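Local atomic coordinates of putative efflux transporter (Bacteroides eggerthii, PDB entry 4L8J), a protein that probably serves as the periplasmic adaptor (membrane-fusion protein) of an efflux pump of the HlyD secretion family. Residues 20-25 against 240-245; 35-40 against 157-162; 72-77 against 120-125; 269-274 against 284-289. All blocks are in the same frame, centred on the assembly; numbering follows the deposited sequence. Where two conformers were deposited one is given.

Contact 1. Residues 20-25 against 240-245; sequences VILKDF and NIRLAS
The guanidinium of Arg-242 has Leu-22 CB over one face and the carboxylate of Asp-24 at its edge. The grip is side-on: NE bonds Asp-24 OD1 at 2.7 Å, and NH2 bonds Asp-24 OD2 at 2.9 Å. The two planes are turned 41° apart. OD2 receives NH2 on its syn lone pair, whereas OD1 is met by NE from above the carboxylate plane. From the other face of that plane the amide of Asn-240 sends ND2 to Asp-24 OD1, at 3.0 Å. Two donors thus hold OD1. The arginine chain bends at chi2 (71°) and chi3 (51°), which brings its end back over the neighbouring strand. These residues lie on strands 20-29 and 238-246, an antiparallel pair that closes a six-stranded barrel, consistent with the beta-barrel domain of HlyD-type adaptors. Six backbone bonds zip them, including Ile-241 N to Phe-25 O at 2.6 Å. On the Arg-242 side, Leu-22 CD2 rests on Ala-244 CB. On the other side of the sheet the Phe-25 ring takes Leu-243 CB at its edge, 3.8 Å from CE2. Helix 176-180 covers this side. Its Leu-178 packs on Leu-243 and accepts a hydrogen bond from Ser-245 OG through its backbone oxygen.

Contact 2. Residues 35-40 against 157-162; sequences VKLAFR and VRLVNT
Leu-37 and Val-157 lie side by side and point the same way from neighbouring strands. Their methyls meet at 3.9 Å, Leu-37 CD1 against Val-157 CG2. The valine turns CG2 into the position between its backbone N and carbonyl carbon (chi1 -63° for CG1), and this branch also comes near Leu-37 CB. Leu-159 approaches the same leucine at a slant. Its CD2 stands 4.2 Å from Leu-37 CD1, so Leu-37 CD1 touches both Val-157 and Leu-159. The strands are 34-38 and 155-161, paired antiparallel in one of the two four-stranded sheets of the barrel-sandwich (lipoyl-like) domain. The axes of these short segments run at 135°, a strong twist, and the pairing covers only a few residues. Val-35 and Leu-159 form a hydrogen-bonded pair. Val-35 N reaches Leu-159 O at 3.0 Å, and Leu-159 N reaches Val-35 O at 2.9 Å. Leu-37 N adds a nearly straight bond to Val-157 O, with 174° at the hydrogen. Leu-37 and Val-157 face the second sheet, where Ile-62 of strand 61-65 packs on both. Lys-36 and Arg-158 project from the reverse side. The lysine NZ bonds the backbone oxygen of Gly-153.

Contact 3. Residues 72-77 against 120-125; sequences LQYAAD and ELSTNN
Helices 68-95 and 102-127 run antiparallel here, with 8.9 Å at closest between the axes of these short segments and 149° between their directions. Tyr-74 CA lies only 5.0 Å from Ser-122 CA. The two helices form the alpha-helical hairpin that, as in other HlyD-type adaptors, extends from the barrel-sandwich domain. The small serine probably helps the helices come this close. Ser-122 CB points at the other helix and fits between Tyr-74 CA and the carboxylate of Asp-77, whose OD2 lies 3.4 Å from Ser-122 CB. In one conformer the serine hydroxyl bonds the backbone oxygen of Tyr-119 in its own helix. Asp-77 is steadied by Gln-73, whose NE2 reaches OD1 at 2.9 Å from above the carboxylate plane. Shortening Asp-77 to an alanine would probably leave the Gln-73 amide without this acceptor and open a gap beside Ser-122. The Tyr-74 ring extends across the groove, with CG anti to the backbone N (chi1 176°). It turns its edge to the backbone of Ser-122 and Thr-123, and its hydroxyl bonds that of Tyr-119. Thr-123 OG1, bonded to Tyr-119 O, receives a hydrogen from a water 3.0 Å away; that water is 2.8 Å from Tyr-74 OH.

Contact 4. Residues 269-274 against 284-289; sequences NKNTYV and RREVTV
The beta hairpin of strands 271-278 and 281-289 carries this contact. On one side of it the guanidinium of Arg-284 lies flat on the ring of Tyr-273, the planes 3° apart and the centres 3.8 Å apart. This is a stack and a cation-pi contact, with CZ over the ring face and CD adding a CH-pi contact. The bend at chi3 (57°) of Arg-284 lays the end of its chain along the ring. NH1 also forms a salt bridge with Asp-266. Glu-286 CB approaches Tyr-273 CE1 at 3.7 Å. The tyrosine hydroxyl accepts Asn-271 ND2 at 3.0 Å, in the amide plane, plus a weak bond from Asn-269 ND2. Replacing Tyr-273 with an alanine would probably leave the Arg-284 guanidinium without its flat support and Asn-271 ND2 without its acceptor. Asn-269 OD1 takes the backbone N of Asn-271 in an Asx turn. The antiparallel strands are strongly twisted, at 126°, and Val-274 and Arg-285 form a hydrogen-bonded pair. The Thr-272 hydroxyl gives its hydrogen to Val-287 O at 2.7 Å, from above the carbonyl plane. One water bridges Thr-272 OG1 and Val-289 N. Another takes the N-H of Thr-272 and donates to Val-287 O and Glu-286 OE2. On the face of Val-274 and Val-287, CG2 of the first meets CG1 of the second at 3.9 Å. The second subunit covers this face, its Val-310 packing on Val-274 and its Glu-308 making a salt bridge with Arg-285. Thr-288 and Val-289 pair antiparallel with a strand of that subunit, so the sheet runs on across the interface.

The contacts are spread along an elongated chain. Contact 3, in the helical hairpin, and contact 4 lie on opposite sides of its centre, about 85 Å apart between centres. Contact 2 in the barrel-sandwich sheet and contact 1 in the six-stranded barrel come between, about 37 Å apart between centres. Along the chain, residues 20-25 come first, then 35-40 and the helices of contact 3, then 157-162 and 240-245, and contact 4, a local hairpin, after them. Contact 1 therefore encloses contact 2, which encloses contact 3. No two contacts touch. The chain thus runs out to the helical hairpin and back, as in HlyD-type adaptors, and at contact 4 it meets the second subunit.

Contact 1. Residues 20-25 against 240-245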
loop_
_atom_site.group_PDB
_atom_site.type_symbol
_atom_site.label_atom_id
_atom_site.label_comp_id
_atom_site.label_asym_id
_atom_site.label_seq_id
_atom_site.Cartn_x
_atom_site.Cartn_y
_atom_site.Cartn_z
ATOM N N VAL A 20 0.068 -16.000 2.191
ATOM C CA VAL A 20 0.511 -17.245 2.821
ATOM C C VAL A 20 1.948 -17.025 3.302
ATOM O O VAL A 20 2.836 -16.755 2.501
ATOM C CB VAL A 20 0.365 -18.485 1.880
ATOM C CG1 VAL A 20 1.017 -19.738 2.486
ATOM C CG2 VAL A 20 -1.104 -18.759 1.577
ATOM N N ILE A 21 2.164 -17.097 4.616
ATOM C CA ILE A 21 3.481 -16.953 5.219
ATOM C C ILE A 21 4.094 -18.333 5.404
ATOM O O ILE A 21 3.444 -19.230 5.926
ATOM C CB ILE A 21 3.428 -16.169 6.557
ATOM C CG1 ILE A 21 2.660 -14.824 6.440
ATOM C CG2 ILE A 21 4.856 -16.009 7.191
ATOM C CD1 ILE A 21 3.229 -13.788 5.442
ATOM N N LEU A 22 5.342 -18.502 4.969
ATOM C CA LEU A 22 6.068 -19.762 5.096
ATOM C C LEU A 22 7.269 -19.573 6.005
ATOM O O LEU A 22 7.968 -18.567 5.876
ATOM C CB LEU A 22 6.540 -20.250 3.718
ATOM C CG LEU A 22 5.499 -20.381 2.601
ATOM C CD1 LEU A 22 6.202 -20.686 1.277
ATOM C CD2 LEU A 22 4.507 -21.489 2.893
ATOM N N LYS A 23 7.488 -20.507 6.951
ATOM C CA LYS A 23 8.642 -20.498 7.843
ATOM C C LYS A 23 9.181 -21.878 7.962
ATOM O O LYS A 23 8.404 -22.832 8.058
ATOM C CB LYS A 23 8.306 -19.945 9.258
ATOM C CG LYS A 23 7.809 -18.501 9.288
ATOM C CD LYS A 23 8.935 -17.473 9.032
ATOM C CE LYS A 23 8.351 -16.081 8.942
ATOM N NZ LYS A 23 9.365 -15.079 8.554
ATOM N N ASP A 24 10.507 -21.988 8.020
ATOM C CA ASP A 24 11.197 -23.253 8.187
ATOM C C ASP A 24 11.851 -23.282 9.554
ATOM O O ASP A 24 12.462 -22.301 9.978
ATOM C CB ASP A 24 12.217 -23.481 7.079
ATOM C CG ASP A 24 11.591 -23.715 5.718
ATOM O OD1 ASP A 24 10.767 -24.642 5.594
ATOM O OD2 ASP A 24 11.932 -22.991 4.791
ATOM N N PHE A 25 11.687 -24.401 10.247
ATOM C CA PHE A 25 12.274 -24.645 11.566
ATOM C C PHE A 25 12.970 -25.961 11.559
ATOM O O PHE A 25 12.544 -26.879 10.860
ATOM C CB PHE A 25 11.194 -24.640 12.678
ATOM C CG PHE A 25 10.327 -23.402 12.666
ATOM C CD1 PHE A 25 10.810 -22.190 13.151
ATOM C CD2 PHE A 25 9.036 -23.443 12.154
ATOM C CE1 PHE A 25 10.029 -21.039 13.096
ATOM C CE2 PHE A 25 8.243 -22.301 12.132
ATOM C CZ PHE A 25 8.738 -21.108 12.619
ATOM N N ASN A 240 13.470 -30.785 8.929
ATOM C CA ASN A 240 12.987 -29.446 8.674
ATOM C C ASN A 240 11.491 -29.470 8.827
ATOM O O ASN A 240 10.847 -30.422 8.395
ATOM C CB ASN A 240 13.395 -28.925 7.280
ATOM C CG ASN A 240 12.908 -27.513 7.023
ATOM O OD1 ASN A 240 13.473 -26.552 7.536
ATOM N ND2 ASN A 240 11.766 -27.352 6.340
ATOM N N ILE A 241 10.937 -28.451 9.484
ATOM C CA ILE A 241 9.481 -28.279 9.631
ATOM C C ILE A 241 9.103 -27.038 8.875
ATOM O O ILE A 241 9.553 -25.941 9.211
ATOM C CB ILE A 241 8.947 -28.243 11.082
ATOM C CG1 ILE A 241 9.439 -29.479 11.873
ATOM C CG2 ILE A 241 7.404 -28.170 11.095
ATOM C CD1 ILE A 241 10.630 -29.234 12.681
ATOM N N ARG A 242 8.265 -27.203 7.868
ATOM C CA ARG A 242 7.760 -26.060 7.102
ATOM C C ARG A 242 6.373 -25.727 7.645
ATOM O O ARG A 242 5.483 -26.576 7.613
ATOM C CB ARG A 242 7.743 -26.397 5.585
ATOM C CG ARG A 242 6.834 -25.544 4.671
ATOM C CD ARG A 242 7.258 -24.114 4.433
ATOM N NE ARG A 242 8.649 -23.942 3.987
ATOM C CZ ARG A 242 9.053 -23.841 2.724
ATOM N NH1 ARG A 242 8.185 -23.973 1.729
ATOM N NH2 ARG A 242 10.328 -23.614 2.445
ATOM N N LEU A 243 6.223 -24.539 8.237
ATOM C CA LEU A 243 4.944 -24.019 8.731
ATOM C C LEU A 243 4.360 -23.108 7.656
ATOM O O LEU A 243 5.072 -22.206 7.228
ATOM C CB LEU A 243 5.140 -23.234 10.060
ATOM C CG LEU A 243 3.933 -22.397 10.586
ATOM C CD1 LEU A 243 2.844 -23.280 11.127
ATOM C CD2 LEU A 243 4.377 -21.424 11.682
ATOM N N ALA A 244 3.103 -23.345 7.204
ATOM C CA ALA A 244 2.398 -22.498 6.203
ATOM C C ALA A 244 1.119 -21.960 6.812
ATOM O O ALA A 244 0.265 -22.730 7.290
ATOM C CB ALA A 244 2.082 -23.264 4.925
ATOM N N SER A 245 1.036 -20.627 6.882
ATOM C CA SER A 245 -0.092 -19.960 7.496
ATOM C C SER A 245 -0.679 -18.898 6.570
ATOM O O SER A 245 0.015 -17.934 6.232
ATOM C CB SER A 245 0.335 -19.289 8.809
ATOM O OG SER A 245 0.976 -20.171 9.714
#

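Contact 2. Residues 35-40 against 157-162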
loop_
_atom_site.group_PDB
_atom_site.type_symbol
_atom_site.label_atom_id
_atom_site.label_comp_id
_atom_site.label_asym_id
_atom_site.label_seq_id
_atom_site.Cartn_x
_atom_site.Cartn_y
_atom_site.Cartn_z
ATOM N N VAL A 35 9.624 -49.714 27.102
ATOM C CA VAL A 35 8.809 -50.433 28.072
ATOM C C VAL A 35 9.417 -51.825 28.253
ATOM O O VAL A 35 9.640 -52.545 27.273
ATOM C CB VAL A 35 7.326 -50.473 27.651
ATOM C CG1 VAL A 35 6.485 -51.242 28.665
ATOM C CG2 VAL A 35 6.784 -49.056 27.466
ATOM N N LYS A 36 9.759 -52.156 29.506
ATOM C CA LYS A 36 10.318 -53.451 29.873
ATOM C C LYS A 36 9.154 -54.417 30.016
ATOM O O LYS A 36 8.225 -54.140 30.773
ATOM C CB LYS A 36 11.137 -53.348 31.166
ATOM C CG LYS A 36 12.044 -54.554 31.431
ATOM C CD LYS A 36 12.443 -54.686 32.905
ATOM C CE LYS A 36 11.349 -55.284 33.758
ATOM N NZ LYS A 36 11.618 -55.099 35.206
ATOM N N LEU A 37 9.138 -55.471 29.200
ATOM C CA LEU A 37 8.071 -56.468 29.231
ATOM C C LEU A 37 8.485 -57.607 30.094
ATOM O O LEU A 37 9.625 -58.055 30.023
ATOM C CB LEU A 37 7.708 -56.977 27.831
ATOM C CG LEU A 37 6.887 -56.061 26.937
ATOM C CD1 LEU A 37 6.406 -56.822 25.720
ATOM C CD2 LEU A 37 5.688 -55.483 27.686
ATOM N N ALA A 38 7.577 -58.070 30.938
ATOM C CA ALA A 38 7.899 -59.176 31.822
ATOM C C ALA A 38 6.690 -60.044 32.067
ATOM O O ALA A 38 5.554 -59.560 31.962
ATOM C CB ALA A 38 8.422 -58.633 33.141
ATOM N N PHE A 39 6.934 -61.327 32.381
ATOM C CA PHE A 39 5.870 -62.269 32.738
ATOM C C PHE A 39 5.323 -61.903 34.136
ATOM O O PHE A 39 6.049 -61.312 34.949
ATOM C CB PHE A 39 6.393 -63.725 32.732
ATOM C CG PHE A 39 6.591 -64.355 31.373
ATOM C CD1 PHE A 39 5.559 -65.046 30.752
ATOM C CD2 PHE A 39 7.823 -64.296 30.737
ATOM C CE1 PHE A 39 5.751 -65.653 29.505
ATOM C CE2 PHE A 39 8.018 -64.909 29.491
ATOM C CZ PHE A 39 6.973 -65.572 28.880
ATOM N N ARG A 40 4.051 -62.227 34.406
ATOM C CA ARG A 40 3.470 -61.963 35.723
ATOM C C ARG A 40 3.586 -63.242 36.586
ATOM O O ARG A 40 3.176 -63.254 37.752
ATOM C CB ARG A 40 2.014 -61.473 35.604
ATOM C CG ARG A 40 1.888 -60.100 34.920
ATOM C CD ARG A 40 0.441 -59.720 34.677
ATOM N NE ARG A 40 0.335 -58.563 33.783
ATOM C CZ ARG A 40 -0.763 -58.226 33.108
ATOM N NH1 ARG A 40 -1.866 -58.960 33.208
ATOM N NH2 ARG A 40 -0.760 -57.159 32.318
ATOM N N VAL A 157 11.908 -58.560 27.097
ATOM C CA VAL A 157 12.256 -57.692 25.983
ATOM C C VAL A 157 11.992 -56.231 26.374
ATOM O O VAL A 157 11.208 -55.961 27.291
ATOM C CB VAL A 157 11.529 -58.013 24.629
ATOM C CG1 VAL A 157 11.861 -59.402 24.080
ATOM C CG2 VAL A 157 10.018 -57.747 24.692
ATOM N N ARG A 158 12.606 -55.306 25.620
ATOM C CA ARG A 158 12.406 -53.859 25.690
ATOM C C ARG A 158 11.691 -53.507 24.412
ATOM O O ARG A 158 12.227 -53.747 23.339
ATOM C CB ARG A 158 13.743 -53.102 25.863
ATOM C CG ARG A 158 14.452 -53.484 27.162
ATOM C CD ARG A 158 15.867 -52.960 27.275
ATOM N NE ARG A 158 16.401 -53.226 28.612
ATOM C CZ ARG A 158 17.550 -52.748 29.074
ATOM N NH1 ARG A 158 18.303 -51.961 28.315
ATOM N NH2 ARG A 158 17.953 -53.046 30.303
ATOM N N LEU A 159 10.433 -53.082 24.526
ATOM C CA LEU A 159 9.550 -52.742 23.424
ATOM C C LEU A 159 9.342 -51.207 23.357
ATOM O O LEU A 159 8.916 -50.607 24.353
ATOM C CB LEU A 159 8.196 -53.466 23.637
ATOM C CG LEU A 159 7.083 -53.226 22.592
ATOM C CD1 LEU A 159 7.379 -53.936 21.287
ATOM C CD2 LEU A 159 5.728 -53.664 23.111
ATOM N N VAL A 160 9.630 -50.583 22.195
ATOM C CA VAL A 160 9.419 -49.141 22.045
ATOM C C VAL A 160 8.112 -48.931 21.267
ATOM O O VAL A 160 7.893 -49.586 20.239
ATOM C CB VAL A 160 10.632 -48.354 21.447
ATOM C CG1 VAL A 160 11.866 -48.481 22.341
ATOM C CG2 VAL A 160 10.970 -48.790 20.038
ATOM N N ASN A 161 7.212 -48.072 21.812
ATOM C CA ASN A 161 5.926 -47.744 21.220
ATOM C C ASN A 161 6.149 -46.969 19.927
ATOM O O ASN A 161 6.831 -45.941 19.945
ATOM C CB ASN A 161 5.070 -46.925 22.215
ATOM C CG ASN A 161 3.609 -46.852 21.862
ATOM O OD1 ASN A 161 3.229 -46.611 20.716
ATOM N ND2 ASN A 161 2.745 -47.076 22.841
ATOM N N THR A 162 5.584 -47.457 18.810
ATOM C CA THR A 162 5.786 -46.841 17.500
ATOM C C THR A 162 4.489 -46.292 16.936
ATOM O O THR A 162 4.449 -45.948 15.761
ATOM C CB THR A 162 6.446 -47.844 16.506
ATOM O OG1 THR A 162 5.567 -48.945 16.246
ATOM C CG2 THR A 162 7.797 -48.333 16.966
#

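Contact 3. Residues 72-77 against 120-125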
loop_
_atom_site.group_PDB
_atom_site.type_symbol
_atom_site.label_atom_id
_atom_site.label_comp_id
_atom_site.label_asym_id
_atom_site.label_seq_id
_atom_site.Cartn_x
_atom_site.Cartn_y
_atom_site.Cartn_z
ATOM N N LEU A 72 -1.537 -77.933 35.825
ATOM C CA LEU A 72 -1.887 -78.918 36.855
ATOM C C LEU A 72 -2.666 -78.246 37.983
ATOM O O LEU A 72 -3.712 -78.760 38.363
ATOM C CB LEU A 72 -0.646 -79.632 37.407
ATOM C CG LEU A 72 -0.087 -80.734 36.511
ATOM C CD1 LEU A 72 1.430 -80.784 36.578
ATOM C CD2 LEU A 72 -0.688 -82.083 36.856
ATOM N N GLN A 73 -2.188 -77.078 38.472
ATOM C CA GLN A 73 -2.865 -76.301 39.505
ATOM C C GLN A 73 -4.238 -75.829 39.013
ATOM O O GLN A 73 -5.201 -75.938 39.753
ATOM C CB GLN A 73 -2.013 -75.104 39.952
ATOM C CG GLN A 73 -2.499 -74.456 41.255
ATOM C CD GLN A 73 -2.442 -75.430 42.411
ATOM O OE1 GLN A 73 -1.377 -75.932 42.790
ATOM N NE2 GLN A 73 -3.602 -75.765 42.953
ATOM N N TYR A 74 -4.323 -75.373 37.754
ATOM C CA TYR A 74 -5.557 -74.910 37.115
ATOM C C TYR A 74 -6.648 -76.012 37.167
ATOM O O TYR A 74 -7.740 -75.741 37.673
ATOM C CB TYR A 74 -5.284 -74.438 35.663
ATOM C CG TYR A 74 -6.527 -74.024 34.902
ATOM C CD1 TYR A 74 -7.281 -74.958 34.195
ATOM C CD2 TYR A 74 -6.950 -72.699 34.887
ATOM C CE1 TYR A 74 -8.452 -74.593 33.533
ATOM C CE2 TYR A 74 -8.098 -72.315 34.197
ATOM C CZ TYR A 74 -8.853 -73.267 33.530
ATOM O OH TYR A 74 -9.984 -72.883 32.851
ATOM N N ALA A 75 -6.342 -77.237 36.648
ATOM C CA ALA A 75 -7.259 -78.376 36.609
ATOM C C ALA A 75 -7.707 -78.824 38.015
ATOM O O ALA A 75 -8.838 -79.295 38.165
ATOM C CB ALA A 75 -6.620 -79.555 35.871
ATOM N N ALA A 76 -6.820 -78.702 39.025
ATOM C CA ALA A 76 -7.131 -79.038 40.417
ATOM C C ALA A 76 -8.021 -77.951 41.032
ATOM O O ALA A 76 -8.980 -78.262 41.733
ATOM C CB ALA A 76 -5.843 -79.192 41.219
ATOM N N ASP A 77 -7.722 -76.675 40.752
ATOM C CA ASP A 77 -8.511 -75.554 41.262
ATOM C C ASP A 77 -9.881 -75.528 40.569
ATOM O O ASP A 77 -10.880 -75.216 41.217
ATOM C CB ASP A 77 -7.748 -74.220 41.094
ATOM C CG ASP A 77 -6.541 -74.064 42.013
ATOM O OD1 ASP A 77 -6.399 -74.868 42.947
ATOM O OD2 ASP A 77 -5.795 -73.081 41.848
ATOM N N GLU A 120 -9.679 -68.307 40.287
ATOM C CA GLU A 120 -9.454 -67.039 39.586
ATOM C C GLU A 120 -7.955 -66.784 39.402
ATOM O O GLU A 120 -7.534 -66.360 38.330
ATOM C CB GLU A 120 -10.103 -65.872 40.333
ATOM C CG GLU A 120 -11.619 -65.857 40.224
ATOM C CD GLU A 120 -12.351 -64.848 41.090
ATOM O OE1 GLU A 120 -11.797 -64.417 42.128
ATOM O OE2 GLU A 120 -13.506 -64.518 40.738
ATOM N N LEU A 121 -7.160 -67.055 40.447
ATOM C CA LEU A 121 -5.706 -66.897 40.441
ATOM C C LEU A 121 -5.073 -67.867 39.429
ATOM O O LEU A 121 -4.228 -67.427 38.651
ATOM C CB LEU A 121 -5.137 -67.128 41.866
ATOM C CG LEU A 121 -3.604 -67.156 42.009
ATOM C CD1 LEU A 121 -2.989 -65.783 41.745
ATOM C CD2 LEU A 121 -3.209 -67.651 43.385
ATOM N N SER A 122 -5.497 -69.170 39.425
ATOM C CA SER A 122 -4.944 -70.145 38.487
ATOM C C SER A 122 -5.373 -69.823 37.035
ATOM O O SER A 122 -4.608 -70.106 36.114
ATOM C CB SER A 122 -5.301 -71.579 38.887
ATOM O OG SER A 122 -6.629 -71.974 38.586
ATOM N N THR A 123 -6.567 -69.215 36.833
ATOM C CA THR A 123 -7.072 -68.792 35.508
ATOM C C THR A 123 -6.157 -67.680 34.963
ATOM O O THR A 123 -5.793 -67.712 33.789
ATOM C CB THR A 123 -8.555 -68.336 35.603
ATOM O OG1 THR A 123 -9.367 -69.472 35.875
ATOM C CG2 THR A 123 -9.064 -67.670 34.335
ATOM N N ASN A 124 -5.756 -66.734 35.826
ATOM C CA ASN A 124 -4.865 -65.640 35.459
ATOM C C ASN A 124 -3.459 -66.148 35.158
ATOM O O ASN A 124 -2.858 -65.715 34.174
ATOM C CB ASN A 124 -4.808 -64.590 36.563
ATOM C CG ASN A 124 -6.060 -63.749 36.703
ATOM O OD1 ASN A 124 -6.869 -63.603 35.772
ATOM N ND2 ASN A 124 -6.214 -63.134 37.866
ATOM N N ASN A 125 -2.939 -67.064 36.002
ATOM C CA ASN A 125 -1.605 -67.651 35.843
ATOM C C ASN A 125 -1.506 -68.399 34.519
ATOM O O ASN A 125 -0.479 -68.312 33.851
ATOM C CB ASN A 125 -1.285 -68.569 37.026
ATOM C CG ASN A 125 -0.987 -67.839 38.317
ATOM O OD1 ASN A 125 -0.881 -66.611 38.372
ATOM N ND2 ASN A 125 -0.845 -68.583 39.392
HETATM O O HOH W 1 -11.211 -70.495 33.730
#

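Contact 4. Residues 269-274 against 284-289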
loop_
_atom_site.group_PDB
_atom_site.type_symbol
_atom_site.label_atom_id
_atom_site.label_comp_id
_atom_site.label_asym_id
_atom_site.label_seq_id
_atom_site.Cartn_x
_atom_site.Cartn_y
_atom_site.Cartn_z
ATOM N N ASN A 269 1.965 -6.335 -28.904
ATOM C CA ASN A 269 0.778 -6.037 -28.088
ATOM C C ASN A 269 1.137 -5.363 -26.732
ATOM O O ASN A 269 2.313 -5.092 -26.452
ATOM C CB ASN A 269 -0.049 -7.343 -27.852
ATOM C CG ASN A 269 0.742 -8.458 -27.195
ATOM O OD1 ASN A 269 1.312 -8.286 -26.117
ATOM N ND2 ASN A 269 0.827 -9.617 -27.845
ATOM N N LYS A 270 0.113 -5.128 -25.894
ATOM C CA LYS A 270 0.263 -4.514 -24.572
ATOM C C LYS A 270 0.237 -5.588 -23.412
ATOM O O LYS A 270 0.256 -5.215 -22.231
ATOM C CB LYS A 270 -0.816 -3.421 -24.355
ATOM C CG LYS A 270 -2.237 -3.935 -24.154
ATOM C CD LYS A 270 -3.141 -2.861 -23.564
ATOM C CE LYS A 270 -4.342 -3.462 -22.870
ATOM N NZ LYS A 270 -5.176 -2.423 -22.205
ATOM N N ASN A 271 0.253 -6.895 -23.760
ATOM C CA ASN A 271 0.213 -7.996 -22.780
ATOM C C ASN A 271 1.502 -8.189 -21.993
ATOM O O ASN A 271 2.588 -7.828 -22.442
ATOM C CB ASN A 271 -0.123 -9.321 -23.447
ATOM C CG ASN A 271 -1.363 -9.296 -24.272
ATOM O OD1 ASN A 271 -2.271 -8.504 -24.027
ATOM N ND2 ASN A 271 -1.431 -10.183 -25.258
ATOM N N THR A 272 1.368 -8.815 -20.818
ATOM C CA THR A 272 2.511 -9.139 -19.954
ATOM C C THR A 272 2.640 -10.641 -19.851
ATOM O O THR A 272 1.644 -11.350 -19.787
ATOM C CB THR A 272 2.393 -8.468 -18.590
ATOM O OG1 THR A 272 1.134 -8.814 -17.994
ATOM C CG2 THR A 272 2.572 -6.946 -18.682
ATOM N N TYR A 273 3.884 -11.116 -19.833
ATOM C CA TYR A 273 4.221 -12.534 -19.793
ATOM C C TYR A 273 5.291 -12.847 -18.782
ATOM O O TYR A 273 6.025 -11.965 -18.342
ATOM C CB TYR A 273 4.739 -12.990 -21.194
ATOM C CG TYR A 273 3.795 -12.680 -22.333
ATOM C CD1 TYR A 273 2.795 -13.578 -22.702
ATOM C CD2 TYR A 273 3.877 -11.472 -23.023
ATOM C CE1 TYR A 273 1.893 -13.276 -23.723
ATOM C CE2 TYR A 273 2.979 -11.160 -24.041
ATOM C CZ TYR A 273 2.008 -12.078 -24.409
ATOM O OH TYR A 273 1.134 -11.767 -25.425
ATOM N N VAL A 274 5.417 -14.150 -18.490
ATOM C CA VAL A 274 6.495 -14.784 -17.735
ATOM C C VAL A 274 6.936 -16.043 -18.505
ATOM O O VAL A 274 6.178 -16.561 -19.336
ATOM C CB VAL A 274 6.141 -15.164 -16.256
ATOM C CG1 VAL A 274 5.833 -13.936 -15.402
ATOM C CG2 VAL A 274 5.024 -16.208 -16.199
ATOM N N ARG A 284 6.164 -19.724 -22.580
ATOM C CA ARG A 284 5.616 -18.405 -22.294
ATOM C C ARG A 284 4.189 -18.505 -21.723
ATOM O O ARG A 284 3.384 -19.318 -22.171
ATOM C CB ARG A 284 5.650 -17.510 -23.528
ATOM C CG ARG A 284 5.682 -16.019 -23.175
ATOM C CD ARG A 284 5.672 -15.139 -24.411
ATOM N NE ARG A 284 4.508 -15.411 -25.267
ATOM C CZ ARG A 284 4.089 -14.601 -26.232
ATOM N NH1 ARG A 284 4.711 -13.450 -26.459
ATOM N NH2 ARG A 284 3.028 -14.923 -26.962
ATOM N N ARG A 285 3.919 -17.679 -20.709
ATOM C CA ARG A 285 2.650 -17.638 -20.019
ATOM C C ARG A 285 2.191 -16.193 -19.851
ATOM O O ARG A 285 2.898 -15.379 -19.243
ATOM C CB ARG A 285 2.792 -18.354 -18.661
ATOM C CG ARG A 285 1.569 -18.270 -17.755
ATOM C CD ARG A 285 0.490 -19.300 -18.072
ATOM N NE ARG A 285 0.943 -20.670 -17.812
ATOM C CZ ARG A 285 1.059 -21.226 -16.612
ATOM N NH1 ARG A 285 0.728 -20.543 -15.518
ATOM N NH2 ARG A 285 1.495 -22.474 -16.492
ATOM N N GLU A 286 0.996 -15.874 -20.385
ATOM C CA GLU A 286 0.436 -14.543 -20.229
ATOM C C GLU A 286 -0.120 -14.393 -18.811
ATOM O O GLU A 286 -0.771 -15.304 -18.278
ATOM C CB GLU A 286 -0.648 -14.244 -21.273
ATOM C CG GLU A 286 -1.088 -12.798 -21.168
ATOM C CD GLU A 286 -2.212 -12.338 -22.070
ATOM O OE1 GLU A 286 -2.745 -13.164 -22.842
ATOM O OE2 GLU A 286 -2.560 -11.138 -21.997
ATOM N N VAL A 287 0.195 -13.258 -18.199
ATOM C CA VAL A 287 -0.211 -12.924 -16.833
ATOM C C VAL A 287 -0.898 -11.536 -16.842
ATOM O O VAL A 287 -0.689 -10.743 -17.768
ATOM C CB VAL A 287 0.996 -12.960 -15.838
ATOM C CG1 VAL A 287 1.630 -14.355 -15.762
ATOM C CG2 VAL A 287 2.059 -11.896 -16.168
ATOM N N THR A 288 -1.706 -11.267 -15.803
ATOM C CA THR A 288 -2.339 -9.982 -15.566
ATOM C C THR A 288 -1.714 -9.449 -14.304
ATOM O O THR A 288 -1.800 -10.079 -13.251
ATOM C CB THR A 288 -3.883 -10.060 -15.494
ATOM O OG1 THR A 288 -4.372 -10.663 -16.678
ATOM C CG2 THR A 288 -4.541 -8.664 -15.338
ATOM N N VAL A 289 -1.049 -8.305 -14.420
ATOM C CA VAL A 289 -0.449 -7.614 -13.294
ATOM C C VAL A 289 -1.587 -6.888 -12.569
ATOM O O VAL A 289 -2.403 -6.222 -13.217
ATOM C CB VAL A 289 0.710 -6.664 -13.724
ATOM C CG1 VAL A 289 1.275 -5.891 -12.526
ATOM C CG2 VAL A 289 1.822 -7.437 -14.415
HETATM O O HOH W 2 -0.860 -7.011 -17.009
HETATM O O HOH W 3 -1.376 -9.608 -20.194
#